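Local coordinates for tailspike protein (Acinetobacter phage vB_ApiP_P1, PDB 6E1R), which probably recognises and hydrolyses surface polysaccharide of its Acinetobacter host, serving the phage as a trimeric, beta-helical host-binding enzyme, at residues Leu169-Ser174 / Cys198-Ser203; Asn249-Tyr254 / Thr274-Phe279; Ser298-Phe303 / Phe328-Lys333. All coordinates share one frame; numbering follows the deposited sequence.

Contact 1 (Leu169-Ser174 / Cys198-Ser203); sequences LMFKAS and CVFDRS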
loop_
_atom_site.group_PDB
_atom_site.type_symbol
_atom_site.label_atom_id
_atom_site.label_comp_id
_atom_site.label_asym_id
_atom_site.label_seq_id
_atom_site.Cartn_x
_atom_site.Cartn_y
_atom_site.Cartn_z
ATOM N N LEU A 169 10.281 14.773 19.929
ATOM C CA LEU A 169 10.347 16.154 20.385
ATOM C C LEU A 169 9.015 16.836 20.116
ATOM O O LEU A 169 8.359 16.561 19.108
ATOM C CB LEU A 169 11.481 16.921 19.691
ATOM C CG LEU A 169 12.903 16.471 20.027
ATOM C CD1 LEU A 169 13.918 17.191 19.155
ATOM C CD2 LEU A 169 13.196 16.714 21.497
HETATM N N MSE A 170 8.619 17.723 21.021
HETATM C CA MSE A 170 7.380 18.470 20.863
HETATM C C MSE A 170 7.683 19.947 20.659
HETATM O O MSE A 170 8.600 20.489 21.269
HETATM C CB MSE A 170 6.473 18.269 22.077
HETATM C CG MSE A 170 5.090 18.875 21.931
HETATM SE SE MSE A 170 3.892 18.300 23.355
HETATM C CE MSE A 170 2.256 19.185 22.759
ATOM N N PHE A 171 6.917 20.601 19.792
ATOM C CA PHE A 171 7.133 22.003 19.460
ATOM C C PHE A 171 5.904 22.801 19.867
ATOM O O PHE A 171 4.789 22.494 19.433
ATOM C CB PHE A 171 7.425 22.166 17.967
ATOM C CG PHE A 171 8.592 21.352 17.490
ATOM C CD1 PHE A 171 9.881 21.848 17.580
ATOM C CD2 PHE A 171 8.403 20.084 16.967
ATOM C CE1 PHE A 171 10.960 21.101 17.147
ATOM C CE2 PHE A 171 9.478 19.330 16.532
ATOM C CZ PHE A 171 10.757 19.840 16.622
ATOM N N LYS A 172 6.112 23.821 20.696
ATOM C CA LYS A 172 5.037 24.665 21.198
ATOM C C LYS A 172 5.366 26.125 20.918
ATOM O O LYS A 172 6.443 26.462 20.416
ATOM C CB LYS A 172 4.806 24.450 22.700
ATOM C CG LYS A 172 4.494 23.020 23.100
ATOM C CD LYS A 172 4.259 22.923 24.599
ATOM C CE LYS A 172 3.880 21.513 25.016
ATOM N NZ LYS A 172 3.667 21.400 26.486
ATOM N N ALA A 173 4.419 26.996 21.255
ATOM C CA ALA A 173 4.591 28.437 21.149
ATOM C C ALA A 173 4.025 29.084 22.403
ATOM O O ALA A 173 2.941 28.716 22.863
ATOM C CB ALA A 173 3.899 29.000 19.902
ATOM N N SER A 174 4.770 30.044 22.958
ATOM C CA SER A 174 4.309 30.717 24.169
ATOM C C SER A 174 3.060 31.545 23.897
ATOM O O SER A 174 2.173 31.641 24.753
ATOM C CB SER A 174 5.421 31.595 24.742
ATOM O OG SER A 174 5.618 32.748 23.944
ATOM N N CYS A 198 7.194 12.971 16.680
ATOM C CA CYS A 198 7.244 14.381 17.031
ATOM C C CYS A 198 5.837 14.958 17.091
ATOM O O CYS A 198 4.986 14.653 16.252
ATOM C CB CYS A 198 8.097 15.163 16.032
ATOM S SG CYS A 198 9.860 14.747 16.075
ATOM N N VAL A 199 5.595 15.794 18.095
ATOM C CA VAL A 199 4.292 16.400 18.324
ATOM C C VAL A 199 4.387 17.882 17.999
ATOM O O VAL A 199 5.372 18.543 18.343
ATOM C CB VAL A 199 3.816 16.181 19.774
ATOM C CG1 VAL A 199 2.444 16.799 19.990
ATOM C CG2 VAL A 199 3.799 14.698 20.107
ATOM N N PHE A 200 3.364 18.397 17.324
ATOM C CA PHE A 200 3.301 19.797 16.923
ATOM C C PHE A 200 2.073 20.414 17.578
ATOM O O PHE A 200 0.938 20.117 17.188
ATOM C CB PHE A 200 3.260 19.928 15.401
ATOM C CG PHE A 200 4.501 19.415 14.723
ATOM C CD1 PHE A 200 4.669 18.060 14.483
ATOM C CD2 PHE A 200 5.505 20.288 14.335
ATOM C CE1 PHE A 200 5.813 17.587 13.865
ATOM C CE2 PHE A 200 6.649 19.821 13.716
ATOM C CZ PHE A 200 6.804 18.468 13.480
ATOM N N ASP A 201 2.305 21.261 18.577
ATOM C CA ASP A 201 1.215 21.840 19.345
ATOM C C ASP A 201 0.410 22.810 18.488
ATOM O O ASP A 201 0.946 23.501 17.618
ATOM C CB ASP A 201 1.768 22.553 20.582
ATOM C CG ASP A 201 0.697 22.857 21.612
ATOM O OD1 ASP A 201 -0.157 23.726 21.344
ATOM O OD2 ASP A 201 0.707 22.221 22.687
ATOM N N ARG A 202 -0.898 22.856 18.751
ATOM C CA ARG A 202 -1.789 23.723 17.990
ATOM C C ARG A 202 -1.543 25.200 18.263
ATOM O O ARG A 202 -2.066 26.043 17.527
ATOM C CB ARG A 202 -3.245 23.378 18.306
ATOM C CG ARG A 202 -4.163 23.361 17.098
ATOM C CD ARG A 202 -5.613 23.241 17.533
ATOM N NE ARG A 202 -5.790 22.249 18.590
ATOM C CZ ARG A 202 -6.803 22.246 19.451
ATOM N NH1 ARG A 202 -7.735 23.188 19.386
ATOM N NH2 ARG A 202 -6.884 21.304 20.380
ATOM N N SER A 203 -0.765 25.529 19.296
ATOM C CA SER A 203 -0.409 26.916 19.560
ATOM C C SER A 203 0.465 27.500 18.460
ATOM O O SER A 203 0.496 28.724 18.292
ATOM C CB SER A 203 0.303 27.029 20.909
ATOM O OG SER A 203 1.413 26.149 20.975
#
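Neighbouring rungs of a parallel beta-helix meet where M170 and F171 pair with V199 and F200, the two segments running within 9° of each other. F171 sits at the middle of the backbone pairing: its N bonds to V199 O at 3.0 Å, and its O accepts D201 N at 2.9 Å. One step earlier, V199 N bonds to L169 O.

On one face the two phenylalanines lie side by side and point the same way. Each holds CG anti to its carbonyl carbon (chi1 -56° in F171), which keeps the rings in step. Their planes are 26° apart and slid so far that they barely overlap, with F171 CD2 above one face of the F200 ring, 3.7 Å from F200 CE2. On the other face, M170, modelled as selenomethionine, sends an extended chain obliquely across V199 and brings CE 3.7 Å from V199 CG1.

Past the strand, the chain closes an Asx turn: D201 OD1 takes S203 N on its anti lone pair at 2.8 Å, while S203 OG donates to the same oxygen from above the carboxylate plane. S227 N is a further donor to it. S203 OG in turn receives A173 N at 3.1 Å, tying the turn back to the other rung. K172 lays its CG 3.7 Å from D201 CB; its NZ, 4.9 Å from D201 OD2, may still feel the opposite charge.

Strand 142-146 continues the backbone pairing beyond 169-173. F222 of strand 221-222 stacks on F200, and residues of strands 151-155 and 178-184 pack against F171.

Contact 2 (Asn249-Tyr254 / Thr274-Phe279); sequences NANTFY and TQWHFF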
loop_
_atom_site.group_PDB
_atom_site.type_symbol
_atom_site.label_atom_id
_atom_site.label_comp_id
_atom_site.label_asym_id
_atom_site.label_seq_id
_atom_site.Cartn_x
_atom_site.Cartn_y
_atom_site.Cartn_z
ATOM N N ASN A 249 9.440 17.303 -2.521
ATOM C CA ASN A 249 9.261 15.966 -3.067
ATOM C C ASN A 249 9.434 14.902 -1.989
ATOM O O ASN A 249 10.051 15.135 -0.948
ATOM C CB ASN A 249 10.264 15.695 -4.196
ATOM C CG ASN A 249 10.231 16.751 -5.278
ATOM O OD1 ASN A 249 9.202 17.380 -5.520
ATOM N ND2 ASN A 249 11.364 16.949 -5.942
ATOM N N ALA A 250 8.858 13.727 -2.251
ATOM C CA ALA A 250 9.181 12.489 -1.533
ATOM C C ALA A 250 8.961 12.618 -0.024
ATOM O O ALA A 250 9.861 12.389 0.784
ATOM C CB ALA A 250 10.618 12.054 -1.837
ATOM N N ASN A 251 7.737 12.975 0.351
ATOM C CA ASN A 251 7.368 13.133 1.754
ATOM C C ASN A 251 6.266 12.134 2.085
ATOM O O ASN A 251 5.153 12.232 1.558
ATOM C CB ASN A 251 6.939 14.571 2.032
ATOM C CG ASN A 251 8.064 15.562 1.793
ATOM O OD1 ASN A 251 9.214 15.312 2.157
ATOM N ND2 ASN A 251 7.745 16.679 1.155
ATOM N N THR A 252 6.576 11.180 2.962
ATOM C CA THR A 252 5.671 10.096 3.317
ATOM C C THR A 252 5.289 10.185 4.788
ATOM O O THR A 252 6.120 10.521 5.639
ATOM C CB THR A 252 6.299 8.726 3.027
ATOM O OG1 THR A 252 7.203 8.834 1.920
ATOM C CG2 THR A 252 5.228 7.694 2.720
ATOM N N PHE A 253 4.029 9.873 5.079
ATOM C CA PHE A 253 3.470 9.982 6.420
ATOM C C PHE A 253 2.899 8.632 6.830
ATOM O O PHE A 253 2.044 8.078 6.130
ATOM C CB PHE A 253 2.389 11.063 6.472
ATOM C CG PHE A 253 2.878 12.425 6.068
ATOM C CD1 PHE A 253 3.020 12.760 4.728
ATOM C CD2 PHE A 253 3.197 13.369 7.025
ATOM C CE1 PHE A 253 3.471 14.011 4.355
ATOM C CE2 PHE A 253 3.647 14.621 6.659
ATOM C CZ PHE A 253 3.785 14.942 5.322
ATOM N N TYR A 254 3.367 8.111 7.962
ATOM C CA TYR A 254 2.910 6.833 8.496
ATOM C C TYR A 254 2.224 7.071 9.833
ATOM O O TYR A 254 2.857 7.550 10.780
ATOM C CB TYR A 254 4.076 5.857 8.667
ATOM C CG TYR A 254 4.816 5.522 7.390
ATOM C CD1 TYR A 254 4.570 4.333 6.714
ATOM C CD2 TYR A 254 5.768 6.387 6.868
ATOM C CE1 TYR A 254 5.250 4.020 5.552
ATOM C CE2 TYR A 254 6.451 6.083 5.707
ATOM C CZ TYR A 254 6.188 4.898 5.054
ATOM O OH TYR A 254 6.867 4.592 3.897
ATOM N N THR A 274 6.324 16.395 -5.870
ATOM C CA THR A 274 5.948 15.035 -6.221
ATOM C C THR A 274 6.006 14.106 -5.014
ATOM O O THR A 274 6.804 14.299 -4.093
ATOM C CB THR A 274 6.861 14.486 -7.325
ATOM O OG1 THR A 274 8.226 14.539 -6.890
ATOM C CG2 THR A 274 6.714 15.306 -8.592
ATOM N N GLN A 275 5.135 13.096 -5.037
ATOM C CA GLN A 275 5.180 11.949 -4.130
ATOM C C GLN A 275 4.981 12.378 -2.671
ATOM O O GLN A 275 5.901 12.382 -1.851
ATOM C CB GLN A 275 6.489 11.170 -4.315
ATOM C CG GLN A 275 6.638 10.547 -5.695
ATOM C CD GLN A 275 5.701 9.376 -5.912
ATOM O OE1 GLN A 275 5.535 8.528 -5.034
ATOM N NE2 GLN A 275 5.081 9.322 -7.086
ATOM N N TRP A 276 3.735 12.734 -2.377
ATOM C CA TRP A 276 3.250 12.930 -1.013
ATOM C C TRP A 276 2.204 11.850 -0.756
ATOM O O TRP A 276 1.109 11.896 -1.326
ATOM C CB TRP A 276 2.648 14.321 -0.827
ATOM C CG TRP A 276 3.627 15.463 -0.818
ATOM C CD1 TRP A 276 4.478 15.823 -1.822
ATOM C CD2 TRP A 276 3.820 16.419 0.234
ATOM N NE1 TRP A 276 5.201 16.934 -1.455
ATOM C CE2 TRP A 276 4.815 17.318 -0.197
ATOM C CE3 TRP A 276 3.255 16.594 1.501
ATOM C CZ2 TRP A 276 5.255 18.379 0.593
ATOM C CZ3 TRP A 276 3.695 17.647 2.285
ATOM C CH2 TRP A 276 4.687 18.524 1.828
ATOM N N HIS A 277 2.535 10.880 0.093
ATOM C CA HIS A 277 1.654 9.751 0.352
ATOM C C HIS A 277 1.399 9.617 1.847
ATOM O O HIS A 277 2.210 10.043 2.673
ATOM C CB HIS A 277 2.237 8.450 -0.210
ATOM C CG HIS A 277 2.495 8.495 -1.684
ATOM N ND1 HIS A 277 1.499 8.743 -2.605
ATOM C CD2 HIS A 277 3.634 8.332 -2.397
ATOM C CE1 HIS A 277 2.013 8.728 -3.821
ATOM N NE2 HIS A 277 3.307 8.480 -3.722
ATOM N N PHE A 278 0.258 9.015 2.183
ATOM C CA PHE A 278 -0.228 8.935 3.558
ATOM C C PHE A 278 -0.662 7.505 3.852
ATOM O O PHE A 278 -1.687 7.045 3.338
ATOM C CB PHE A 278 -1.384 9.911 3.785
ATOM C CG PHE A 278 -1.033 11.342 3.491
ATOM C CD1 PHE A 278 -1.122 11.845 2.203
ATOM C CD2 PHE A 278 -0.618 12.188 4.505
ATOM C CE1 PHE A 278 -0.796 13.160 1.933
ATOM C CE2 PHE A 278 -0.294 13.505 4.243
ATOM C CZ PHE A 278 -0.383 13.991 2.955
ATOM N N PHE A 279 0.112 6.805 4.680
ATOM C CA PHE A 279 -0.182 5.427 5.064
ATOM C C PHE A 279 -0.852 5.425 6.433
ATOM O O PHE A 279 -0.222 5.769 7.439
ATOM C CB PHE A 279 1.092 4.584 5.084
ATOM C CG PHE A 279 1.668 4.316 3.724
ATOM C CD1 PHE A 279 2.526 5.224 3.128
ATOM C CD2 PHE A 279 1.353 3.151 3.042
ATOM C CE1 PHE A 279 3.059 4.977 1.876
ATOM C CE2 PHE A 279 1.883 2.899 1.791
ATOM C CZ PHE A 279 2.737 3.813 1.208
HETATM O O HOH W 1 7.135 9.311 -1.428
#
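N251 through Y254 pair in order with W276 through F279 as two parallel strands, their axes 4.9 Å apart and their directions differing by 7°. F253 is gripped twice by the same neighbour: its N donates to H277 O (3.0 Å) and its O accepts from F279 N (2.7 Å).

N251 and W276 lie side by side, the asparagine over one face of the indole. Its CB sits 4.1 Å from the centroid of the six-membered ring, and ND2 stands toward the rim, 3.1 Å from W276 CZ2, the amide plane turned 87° to the indole. C215 N holds N251 OD1, and P248 O holds W276 NE1.

The F253 and F278 rings, centroids 4.8 Å apart and planes at 11°, are slid until they barely overlap, F278 CE2 lying over one face of F253. Such files of like side chains, one to a rung, are a hallmark of parallel beta-helices; F217 continues this one by stacking on F253, and F303 meets F278. W269 stacks on W276 from another face of the coil.

On the opposite face the Y254 and F279 rings run side by side, nearly parallel but slid, centroids 5.1 Å apart, and both pack on Y254 of the third subunit. Q275, bent at chi2, puts OE1 in the ring plane of H277; NE2 meets it from above the amide plane, not on a lone pair, and G306 N of the second subunit binds it too.

Contact 3 (Ser298-Phe303 / Phe328-Lys333); sequences SSPIMF and FVPLIK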
loop_
_atom_site.group_PDB
_atom_site.type_symbol
_atom_site.label_atom_id
_atom_site.label_comp_id
_atom_site.label_asym_id
_atom_site.label_seq_id
_atom_site.Cartn_x
_atom_site.Cartn_y
_atom_site.Cartn_z
ATOM N N SER A 298 2.397 17.555 -8.807
ATOM C CA SER A 298 2.408 16.560 -9.867
ATOM C C SER A 298 2.687 15.207 -9.224
ATOM O O SER A 298 2.947 15.117 -8.020
ATOM C CB SER A 298 3.437 16.889 -10.958
ATOM O OG SER A 298 4.750 16.935 -10.435
ATOM N N SER A 299 2.607 14.145 -10.035
ATOM C CA SER A 299 2.726 12.756 -9.592
ATOM C C SER A 299 1.524 12.384 -8.725
ATOM O O SER A 299 0.825 13.270 -8.218
ATOM C CB SER A 299 4.044 12.520 -8.844
ATOM O OG SER A 299 5.110 12.306 -9.749
ATOM N N PRO A 300 1.241 11.095 -8.538
ATOM C CA PRO A 300 0.040 10.706 -7.795
ATOM C C PRO A 300 0.133 11.018 -6.309
ATOM O O PRO A 300 1.211 11.197 -5.738
ATOM C CB PRO A 300 -0.045 9.194 -8.028
ATOM C CG PRO A 300 1.360 8.797 -8.290
ATOM C CD PRO A 300 1.933 9.919 -9.093
ATOM N N ILE A 301 -1.042 11.086 -5.688
ATOM C CA ILE A 301 -1.187 11.247 -4.246
ATOM C C ILE A 301 -2.055 10.098 -3.752
ATOM O O ILE A 301 -3.196 9.940 -4.204
ATOM C CB ILE A 301 -1.807 12.602 -3.875
ATOM C CG1 ILE A 301 -0.974 13.747 -4.455
ATOM C CG2 ILE A 301 -1.934 12.735 -2.364
ATOM C CD1 ILE A 301 -1.597 15.111 -4.256
HETATM N N MSE A 302 -1.520 9.296 -2.837
HETATM C CA MSE A 302 -2.230 8.100 -2.392
HETATM C C MSE A 302 -2.465 8.062 -0.887
HETATM O O MSE A 302 -1.607 8.457 -0.098
HETATM C CB MSE A 302 -1.464 6.847 -2.815
HETATM C CG MSE A 302 -1.234 6.733 -4.307
HETATM SE SE MSE A 302 -0.283 5.098 -4.759
HETATM C CE MSE A 302 1.231 5.282 -3.541
ATOM N N PHE A 303 -3.641 7.573 -0.502
ATOM C CA PHE A 303 -3.995 7.339 0.895
ATOM C C PHE A 303 -4.206 5.842 1.070
ATOM O O PHE A 303 -5.219 5.297 0.616
ATOM C CB PHE A 303 -5.249 8.119 1.291
ATOM C CG PHE A 303 -5.104 9.609 1.171
ATOM C CD1 PHE A 303 -5.360 10.250 -0.029
ATOM C CD2 PHE A 303 -4.714 10.369 2.262
ATOM C CE1 PHE A 303 -5.230 11.618 -0.141
ATOM C CE2 PHE A 303 -4.581 11.740 2.157
ATOM C CZ PHE A 303 -4.839 12.364 0.954
ATOM N N PHE A 328 0.819 17.817 -13.473
ATOM C CA PHE A 328 -0.459 17.524 -12.841
ATOM C C PHE A 328 -0.355 16.225 -12.061
ATOM O O PHE A 328 0.566 15.429 -12.258
ATOM C CB PHE A 328 -1.589 17.428 -13.875
ATOM C CG PHE A 328 -1.414 16.312 -14.866
ATOM C CD1 PHE A 328 -1.979 15.066 -14.637
ATOM C CD2 PHE A 328 -0.686 16.507 -16.029
ATOM C CE1 PHE A 328 -1.820 14.038 -15.547
ATOM C CE2 PHE A 328 -0.524 15.482 -16.945
ATOM C CZ PHE A 328 -1.093 14.248 -16.703
ATOM N N VAL A 329 -1.323 16.024 -11.175
ATOM C CA VAL A 329 -1.491 14.756 -10.473
ATOM C C VAL A 329 -2.283 13.838 -11.396
ATOM O O VAL A 329 -3.383 14.205 -11.832
ATOM C CB VAL A 329 -2.196 14.949 -9.122
ATOM C CG1 VAL A 329 -2.400 13.612 -8.429
ATOM C CG2 VAL A 329 -1.399 15.898 -8.239
ATOM N N PRO A 330 -1.764 12.666 -11.750
ATOM C CA PRO A 330 -2.526 11.764 -12.623
ATOM C C PRO A 330 -3.607 11.012 -11.868
ATOM O O PRO A 330 -4.666 10.705 -12.426
ATOM C CB PRO A 330 -1.451 10.815 -13.166
ATOM C CG PRO A 330 -0.422 10.779 -12.088
ATOM C CD PRO A 330 -0.406 12.161 -11.484
ATOM N N LEU A 331 -3.350 10.707 -10.597
ATOM C CA LEU A 331 -4.239 9.858 -9.821
ATOM C C LEU A 331 -4.201 10.256 -8.354
ATOM O O LEU A 331 -3.127 10.492 -7.794
ATOM C CB LEU A 331 -3.852 8.382 -9.967
ATOM C CG LEU A 331 -4.541 7.407 -9.013
ATOM C CD1 LEU A 331 -6.038 7.391 -9.263
ATOM C CD2 LEU A 331 -3.951 6.012 -9.151
ATOM N N ILE A 332 -5.378 10.327 -7.741
ATOM C CA ILE A 332 -5.519 10.438 -6.295
ATOM C C ILE A 332 -6.300 9.214 -5.840
ATOM O O ILE A 332 -7.499 9.095 -6.124
ATOM C CB ILE A 332 -6.218 11.734 -5.871
ATOM C CG1 ILE A 332 -5.382 12.949 -6.281
ATOM C CG2 ILE A 332 -6.464 11.737 -4.368
ATOM C CD1 ILE A 332 -5.988 14.273 -5.868
ATOM N N LYS A 333 -5.627 8.303 -5.143
ATOM C CA LYS A 333 -6.216 7.031 -4.745
ATOM C C LYS A 333 -6.553 7.054 -3.262
ATOM O O LYS A 333 -5.694 7.359 -2.428
ATOM C CB LYS A 333 -5.272 5.866 -5.051
ATOM C CG LYS A 333 -5.876 4.506 -4.737
ATOM C CD LYS A 333 -4.986 3.366 -5.202
ATOM C CE LYS A 333 -5.670 2.021 -4.996
ATOM N NZ LYS A 333 -4.812 0.880 -5.419
#
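V329 holds CG1 anti to its backbone N (chi1 178°), and this sets both methyls against S299 O of the neighbouring rung, CG1 at 3.2 Å. CG2 also lies 4.1 Å from CD1 of I301, whose side chain crosses that of V329 at about a right angle. I301 reaches this methyl because its CG1 is anti to the carbonyl carbon and the chain then runs on extended.

Beside them the two prolines cross, P300 CD 3.9 Å from P330 CG. Beyond the prolines the backbone pairing is regular, with I301 N bonded to L331 O at 3.0 Å, K333 N to I301 O at 3.1 Å and F303 N to K333 O at 2.8 Å. The last of these carbonyls also lies in the plane of the F303 ring, at its edge.

I301 and I332 are neighbours on one face, I301 CB 4.3 Å from I332 CG1; I318 touches both and C295 touches I301. On the opposite face M302 CG lies 4.2 Å from K333 CB. The extended lysine carries its NZ away to a salt bridge with E361 of the second subunit, and K333 also packs on its own counterpart in the third. These features fit a trimeric parallel beta-helix, with an apolar interior and polar residues at the subunit interface.

In the fold
All three contacts join successive turns of one solenoid, and they follow one another in sequence, each closing before the next opens. Contacts 2 and 3 are adjacent, their centres about 11 Å apart, and they touch directly: F278 N lies 3.0 Å from M302 O and H277 ND1 lies 3.1 Å from M302 N, both probable hydrogen bonds. Both also meet the second subunit. Contact 1 stands apart, its centre about 22 Å from that of contact 2 and 30 Å from that of contact 3, and no other chain touches it. A bound sodium ion lies at the loop end of contact 2, about 4 Å from the side chain of N249 and about 10 Å from that of S299.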